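Local coordinates for protein glycosyl hydrolase family 88 (Pedobacter heparinus, PDB 3WIW) that probably removes the unsaturated uronic acid from heparin fragments, as a glycoside hydrolase family 88 unsaturated glucuronyl hydrolase, at residues I41-A46 with K92-E97. Numbering follows the deposited sequence.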
ATOM      1  N   ILE A  41     -17.842   9.703  -7.722  1.00 14.31           N
ATOM      2  CA  ILE A  41     -18.214  11.084  -7.415  1.00 14.88           C
ATOM      3  C   ILE A  41     -17.126  11.787  -6.603  1.00 13.35           C
ATOM      4  O   ILE A  41     -16.735  12.929  -6.914  1.00 13.97           O
ATOM      5  CB  ILE A  41     -19.562  11.158  -6.667  1.00 16.99           C
ATOM      6  CG1 ILE A  41     -20.698  10.766  -7.608  1.00 19.40           C
ATOM      7  CG2 ILE A  41     -19.817  12.560  -6.149  1.00 19.70           C
ATOM      8  CD1 ILE A  41     -21.984  10.426  -6.883  1.00 20.92           C
ATOM      9  N   GLN A  42     -16.625  11.111  -5.576  1.00 12.51           N
ATOM     10  CA  GLN A  42     -15.593  11.689  -4.723  1.00 12.42           C
ATOM     11  C   GLN A  42     -14.359  12.061  -5.544  1.00 12.05           C
ATOM     12  O   GLN A  42     -13.846  13.184  -5.433  1.00 12.62           O
ATOM     13  CB  GLN A  42     -15.228  10.718  -3.596  1.00 12.69           C
ATOM     14  CG  GLN A  42     -16.345  10.508  -2.550  1.00 13.04           C
ATOM     15  CD  GLN A  42     -16.683  11.777  -1.767  1.00 13.12           C
ATOM     16  OE1 GLN A  42     -17.318  12.688  -2.290  1.00 14.51           O
ATOM     17  NE2 GLN A  42     -16.234  11.845  -0.507  1.00 13.56           N
ATOM     18  N   LEU A  43     -13.895  11.128  -6.379  1.00 12.29           N
ATOM     19  CA  LEU A  43     -12.718  11.348  -7.197  1.00 12.42           C
ATOM     20  C   LEU A  43     -12.950  12.467  -8.198  1.00 12.02           C
ATOM     21  O   LEU A  43     -12.047  13.261  -8.461  1.00 12.91           O
ATOM     22  CB  LEU A  43     -12.337  10.067  -7.937  1.00 12.12           C
ATOM     23  CG  LEU A  43     -11.761   8.970  -7.047  1.00 12.24           C
ATOM     24  CD1 LEU A  43     -11.563   7.690  -7.863  1.00 12.88           C
ATOM     25  CD2 LEU A  43     -10.451   9.409  -6.355  1.00 14.26           C
ATOM     26  N   THR A  44     -14.150  12.530  -8.767  1.00 12.56           N
ATOM     27  CA  THR A  44     -14.477  13.588  -9.715  1.00 13.50           C
ATOM     28  C   THR A  44     -14.347  14.956  -9.047  1.00 13.96           C
ATOM     29  O   THR A  44     -13.708  15.870  -9.586  1.00 14.96           O
ATOM     30  CB  THR A  44     -15.893  13.405 -10.278  1.00 14.85           C
ATOM     31  OG1 THR A  44     -15.965  12.145 -10.950  1.00 17.02           O
ATOM     32  CG2 THR A  44     -16.278  14.533 -11.239  1.00 15.90           C
ATOM     33  N   ARG A  45     -14.918  15.086  -7.855  1.00 12.87           N
ATOM     34  CA  ARG A  45     -14.850  16.341  -7.125  1.00 13.11           C
ATOM     35  C   ARG A  45     -13.418  16.636  -6.659  1.00 12.54           C
ATOM     36  O   ARG A  45     -12.974  17.785  -6.714  1.00 13.45           O
ATOM     37  CB  ARG A  45     -15.779  16.295  -5.909  1.00 14.87           C
ATOM     38  CG  ARG A  45     -17.264  16.112  -6.214  1.00 16.69           C
ATOM     39  CD  ARG A  45     -17.877  17.307  -6.901  1.00 18.77           C
ATOM     40  NE  ARG A  45     -17.719  18.592  -6.206  1.00 19.73           N
ATOM     41  CZ  ARG A  45     -18.479  19.051  -5.208  1.00 21.48           C
ATOM     42  NH1 ARG A  45     -19.470  18.331  -4.687  1.00 22.72           N
ATOM     43  NH2 ARG A  45     -18.232  20.255  -4.706  1.00 22.14           N
ATOM     44  N   ALA A  46     -12.707  15.619  -6.167  1.00 11.61           N
ATOM     45  CA  ALA A  46     -11.322  15.816  -5.738  1.00 12.43           C
ATOM     46  C   ALA A  46     -10.453  16.357  -6.877  1.00 12.34           C
ATOM     47  O   ALA A  46      -9.685  17.312  -6.696  1.00 12.08           O
ATOM     48  CB  ALA A  46     -10.746  14.521  -5.208  1.00 12.31           C
ATOM     49  N   LYS A  92     -14.198   8.354 -18.771  1.00 21.11           N
ATOM     50  CA  LYS A  92     -13.084   8.988 -19.463  1.00 22.52           C
ATOM     51  C   LYS A  92     -12.579  10.252 -18.778  1.00 20.49           C
ATOM     52  O   LYS A  92     -11.400  10.586 -18.881  1.00 19.96           O
ATOM     53  CB  LYS A  92     -13.443   9.257 -20.923  1.00 26.20           C
ATOM     54  CG  LYS A  92     -13.645   7.977 -21.704  1.00 30.74           C
ATOM     55  CD  LYS A  92     -12.335   7.206 -21.796  1.00 34.05           C
ATOM     56  CE  LYS A  92     -12.503   5.884 -22.529  1.00 36.49           C
ATOM     57  NZ  LYS A  92     -11.182   5.294 -22.877  1.00 37.58           N
ATOM     58  N   ASN A  93     -13.447  10.938 -18.040  1.00 19.72           N
ATOM     59  CA  ASN A  93     -12.969  12.103 -17.315  1.00 18.14           C
ATOM     60  C   ASN A  93     -11.937  11.724 -16.244  1.00 16.19           C
ATOM     61  O   ASN A  93     -10.957  12.454 -16.014  1.00 15.46           O
ATOM     62  CB  ASN A  93     -14.121  12.869 -16.679  1.00 18.87           C
ATOM     63  CG  ASN A  93     -13.632  14.027 -15.847  1.00 20.15           C
ATOM     64  OD1 ASN A  93     -13.060  14.985 -16.374  1.00 20.71           O
ATOM     65  ND2 ASN A  93     -13.817  13.934 -14.543  1.00 20.34           N
ATOM     66  N   LEU A  94     -12.152  10.590 -15.578  1.00 16.34           N
ATOM     67  CA  LEU A  94     -11.204  10.128 -14.576  1.00 15.89           C
ATOM     68  C   LEU A  94      -9.857   9.751 -15.198  1.00 15.58           C
ATOM     69  O   LEU A  94      -8.828   9.965 -14.582  1.00 14.79           O
ATOM     70  CB  LEU A  94     -11.775   8.982 -13.738  1.00 16.25           C
ATOM     71  CG  LEU A  94     -12.916   9.353 -12.780  1.00 16.73           C
ATOM     72  CD1 LEU A  94     -13.241   8.157 -11.911  1.00 17.99           C
ATOM     73  CD2 LEU A  94     -12.557  10.586 -11.937  1.00 16.03           C
ATOM     74  N   ALA A  95      -9.855   9.228 -16.419  1.00 15.70           N
ATOM     75  CA  ALA A  95      -8.587   8.952 -17.106  1.00 15.99           C
ATOM     76  C   ALA A  95      -7.842  10.252 -17.438  1.00 15.74           C
ATOM     77  O   ALA A  95      -6.618  10.333 -17.315  1.00 15.50           O
ATOM     78  CB  ALA A  95      -8.824   8.128 -18.357  1.00 17.30           C
ATOM     79  N   ALA A  96      -8.588  11.269 -17.856  1.00 16.30           N
ATOM     80  CA  ALA A  96      -7.992  12.567 -18.160  1.00 17.15           C
ATOM     81  C   ALA A  96      -7.407  13.192 -16.892  1.00 16.39           C
ATOM     82  O   ALA A  96      -6.304  13.743 -16.911  1.00 16.75           O
ATOM     83  CB  ALA A  96      -9.006  13.499 -18.823  1.00 17.53           C
ATOM     84  N   GLU A  97      -8.153  13.122 -15.790  1.00 15.73           N
ATOM     85  CA  GLU A  97      -7.659  13.648 -14.527  1.00 15.60           C
ATOM     86  C   GLU A  97      -6.456  12.848 -14.046  1.00 13.60           C
ATOM     87  O   GLU A  97      -5.484  13.415 -13.547  1.00 13.28           O
ATOM     88  CB  GLU A  97      -8.768  13.646 -13.469  1.00 16.50           C
ATOM     89  CG  GLU A  97      -9.949  14.571 -13.787  1.00 18.17           C
ATOM     90  CD  GLU A  97      -9.671  16.034 -13.489  1.00 21.05           C
ATOM     91  OE1 GLU A  97      -8.487  16.433 -13.394  1.00 21.68           O
ATOM     92  OE2 GLU A  97     -10.654  16.791 -13.348  1.00 21.98           O
TER
HETATM   93  O   HOH W   1     -12.969  15.689 -12.425  1.00 17.72           O
HETATM   94  O   HOH W   2     -15.788  11.898 -13.725  1.00 22.44           O
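Thr44 and Leu94 sit where the backbones of 41-46 and 92-97 come nearest, on two helical segments that run in broadly the same direction at 44° with their axes 10.3 Å apart. The direct contact is small, 169 Å² of buried surface, and a single methyl of Leu94 makes two of its three close approaches. Chi1 of -69° sets CG of Leu94 anti to the carbonyl carbon, and from there the branch CD2 lies 4.0 Å from CB of Leu43 and, in van der Waals contact, 3.9 Å from OG1 of Thr44, the side chains of Thr44 and Leu94 crossing at about a right angle. Leu43 also packs on Thr81 and Leu82 of helix 77-89, while Leu94 also touches Val40, one turn before Thr44 on helix 30-49. The contact thus joins the N-terminal helix 30-49 to helix 92-103 near the periphery of the (α6/α6)-barrel, away from the predicted catalytic residues.

Beside this apolar patch the polar groups meet through water. Asn93, its CG anti to the backbone N (chi1 176°), turns its amide toward Thr44, yet ND2 remains 4.2 Å from CG2 of Thr44. Two waters use that amide nitrogen as donor. One receives a 2.9 Å bond from Asn93 ND2 and donates to Thr44 OG1 at 2.8 Å; that hydroxyl is also hydrogen-bonded to the carbonyl of Val40. The other, likewise held by ND2, donates to Thr44 O and, at 2.7 Å, to Glu97 OE2, whereas Glu97 OE1 forms a salt bridge with Arg100 on the same helix.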